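Long-range contact in bromo domain-containing protein (Trypanosoma cruzi, PDB 6NEY), which probably recognises acetylated lysines through its bromodomain, the part of the longer protein held here, consistent with a role in transcription: residues A76-I81 with E111-Y116. Numbering follows the deposited sequence.
Sequences ALREDI and EQIDAY
In the antiparallel pairing of the last two long helices of the bromodomain, 75-92 and 97-124, Ile113 meets Leu77, Arg78 and Ile81. The N-to-C directions of 76-81 and 111-116 make 174° and their short axes approach to 11.4 Å, a distance bridged by side chains. Ile113 divides its two branches between apolar and charged neighbours: chi1 of -65° sets CG1 anti to the carbonyl carbon and CG2 anti to the backbone N. Extended anti beyond CG1, Ile113 CD1 reaches Leu77 CD2 at 4.1 Å and Ile81 CG1 at 4.3 Å. Ile113 CG2 lies over the centre of one guanidinium face, 3.5 Å from Arg78 CZ, in van der Waals contact.

Such helix pairing belongs to the left-handed four-helix bundle of bromodomains; Leu77 carries the apolar layer on to Leu18 and Val19 of helix 12-21, and Ile81 packs on Phe105 and Ala109. At the flank of this layer, Arg78 forms a salt bridge with Asp114. Arg78 NH1 and NH2 converge end-on on Asp114 OD1, each 2.9 Å away and nearly along its C-O axis. Sharing one acceptor bends both bonds well short of straight, although OD1 stays near the guanidinium plane. The carboxylate plane is turned 48° from that of the guanidinium, and its other oxygen, OD2, pairs with Lys110. Arg78 NE donates to Asn73 O, a further hold on the guanidinium lying across Ile113.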
loop_
_atom_site.group_PDB
_atom_site.type_symbol
_atom_site.label_atom_id
_atom_site.label_comp_id
_atom_site.label_asym_id
_atom_site.label_seq_id
_atom_site.Cartn_x
_atom_site.Cartn_y
_atom_site.Cartn_z
ATOM N N ALA A 76 5.836 7.387 -1.672
ATOM C CA ALA A 76 6.245 6.517 -0.544
ATOM C C ALA A 76 5.219 5.393 -0.356
ATOM O O ALA A 76 5.611 4.218 -0.133
ATOM C CB ALA A 76 6.386 7.341 0.709
ATOM N N LEU A 77 3.934 5.735 -0.473
ATOM C CA LEU A 77 2.829 4.742 -0.370
ATOM C C LEU A 77 2.886 3.812 -1.581
ATOM O O LEU A 77 2.766 2.592 -1.384
ATOM C CB LEU A 77 1.467 5.443 -0.289
ATOM C CG LEU A 77 0.257 4.505 -0.365
ATOM C CD1 LEU A 77 0.313 3.423 0.699
ATOM C CD2 LEU A 77 -1.045 5.279 -0.260
ATOM N N ARG A 78 3.047 4.356 -2.791
ATOM C CA ARG A 78 3.166 3.535 -4.036
ATOM C C ARG A 78 4.354 2.557 -3.916
ATOM O O ARG A 78 4.197 1.396 -4.343
ATOM C CB ARG A 78 3.305 4.402 -5.292
ATOM C CG ARG A 78 2.088 5.255 -5.632
ATOM C CD ARG A 78 2.425 6.115 -6.844
ATOM N NE ARG A 78 1.464 7.163 -7.186
ATOM C CZ ARG A 78 0.348 7.011 -7.892
ATOM N NH1 ARG A 78 -0.047 5.820 -8.320
ATOM N NH2 ARG A 78 -0.408 8.065 -8.128
ATOM N N GLU A 79 5.501 3.005 -3.391
ATOM C CA GLU A 79 6.706 2.160 -3.108
ATOM C C GLU A 79 6.382 1.054 -2.089
ATOM O O GLU A 79 6.826 -0.097 -2.287
ATOM C CB GLU A 79 7.862 3.005 -2.575
ATOM N N ASP A 80 5.625 1.362 -1.038
ATOM C CA ASP A 80 5.240 0.350 -0.024
ATOM C C ASP A 80 4.309 -0.687 -0.673
ATOM O O ASP A 80 4.502 -1.880 -0.396
ATOM C CB ASP A 80 4.658 0.988 1.236
ATOM C CG ASP A 80 5.677 1.561 2.192
ATOM O OD1 ASP A 80 6.895 1.291 2.005
ATOM O OD2 ASP A 80 5.249 2.287 3.116
ATOM N N ILE A 81 3.363 -0.277 -1.534
ATOM C CA ILE A 81 2.492 -1.238 -2.276
ATOM C C ILE A 81 3.380 -2.097 -3.188
ATOM O O ILE A 81 3.196 -3.314 -3.209
ATOM C CB ILE A 81 1.369 -0.552 -3.081
ATOM C CG1 ILE A 81 0.442 0.292 -2.197
ATOM C CG2 ILE A 81 0.597 -1.584 -3.890
ATOM C CD1 ILE A 81 -0.189 -0.470 -1.062
ATOM N N GLU A 111 -5.004 2.377 -9.399
ATOM C CA GLU A 111 -6.238 3.105 -9.801
ATOM C C GLU A 111 -6.755 3.930 -8.621
ATOM O O GLU A 111 -7.127 5.103 -8.832
ATOM C CB GLU A 111 -7.323 2.148 -10.269
ATOM C CG GLU A 111 -8.481 2.869 -10.935
ATOM N N GLN A 112 -6.791 3.336 -7.426
ATOM C CA GLN A 112 -7.367 4.011 -6.230
ATOM C C GLN A 112 -6.466 5.195 -5.901
ATOM O O GLN A 112 -6.973 6.325 -5.650
ATOM C CB GLN A 112 -7.489 3.032 -5.056
ATOM C CG GLN A 112 -8.468 1.905 -5.340
ATOM C CD GLN A 112 -9.801 2.409 -5.848
ATOM O OE1 GLN A 112 -10.539 3.058 -5.128
ATOM N NE2 GLN A 112 -10.106 2.137 -7.108
ATOM N N ILE A 113 -5.161 4.975 -5.939
ATOM C CA ILE A 113 -4.197 6.036 -5.551
ATOM C C ILE A 113 -4.260 7.157 -6.600
ATOM O O ILE A 113 -4.328 8.334 -6.201
ATOM C CB ILE A 113 -2.784 5.484 -5.321
ATOM C CG1 ILE A 113 -2.749 4.539 -4.117
ATOM C CG2 ILE A 113 -1.782 6.617 -5.142
ATOM C CD1 ILE A 113 -1.502 3.669 -4.052
ATOM N N ASP A 114 -4.242 6.816 -7.889
ATOM C CA ASP A 114 -4.355 7.816 -8.989
ATOM C C ASP A 114 -5.628 8.652 -8.799
ATOM O O ASP A 114 -5.553 9.907 -8.926
ATOM C CB ASP A 114 -4.394 7.140 -10.364
ATOM C CG ASP A 114 -3.086 6.547 -10.846
ATOM O OD1 ASP A 114 -2.067 6.733 -10.165
ATOM O OD2 ASP A 114 -3.110 5.883 -11.926
ATOM N N ALA A 115 -6.756 8.000 -8.526
ATOM C CA ALA A 115 -8.076 8.658 -8.443
ATOM C C ALA A 115 -8.049 9.658 -7.272
ATOM O O ALA A 115 -8.565 10.794 -7.426
ATOM C CB ALA A 115 -9.169 7.631 -8.301
ATOM N N TYR A 116 -7.378 9.297 -6.165
ATOM C CA TYR A 116 -7.296 10.146 -4.945
ATOM C C TYR A 116 -6.430 11.383 -5.245
ATOM O O TYR A 116 -6.842 12.519 -4.963
ATOM C CB TYR A 116 -6.734 9.370 -3.752
ATOM C CG TYR A 116 -6.590 10.229 -2.518
ATOM C CD1 TYR A 116 -7.701 10.576 -1.764
ATOM C CD2 TYR A 116 -5.366 10.764 -2.151
ATOM C CE1 TYR A 116 -7.596 11.417 -0.663
ATOM C CE2 TYR A 116 -5.238 11.594 -1.051
ATOM C CZ TYR A 116 -6.354 11.935 -0.307
ATOM O OH TYR A 116 -6.200 12.757 0.776
#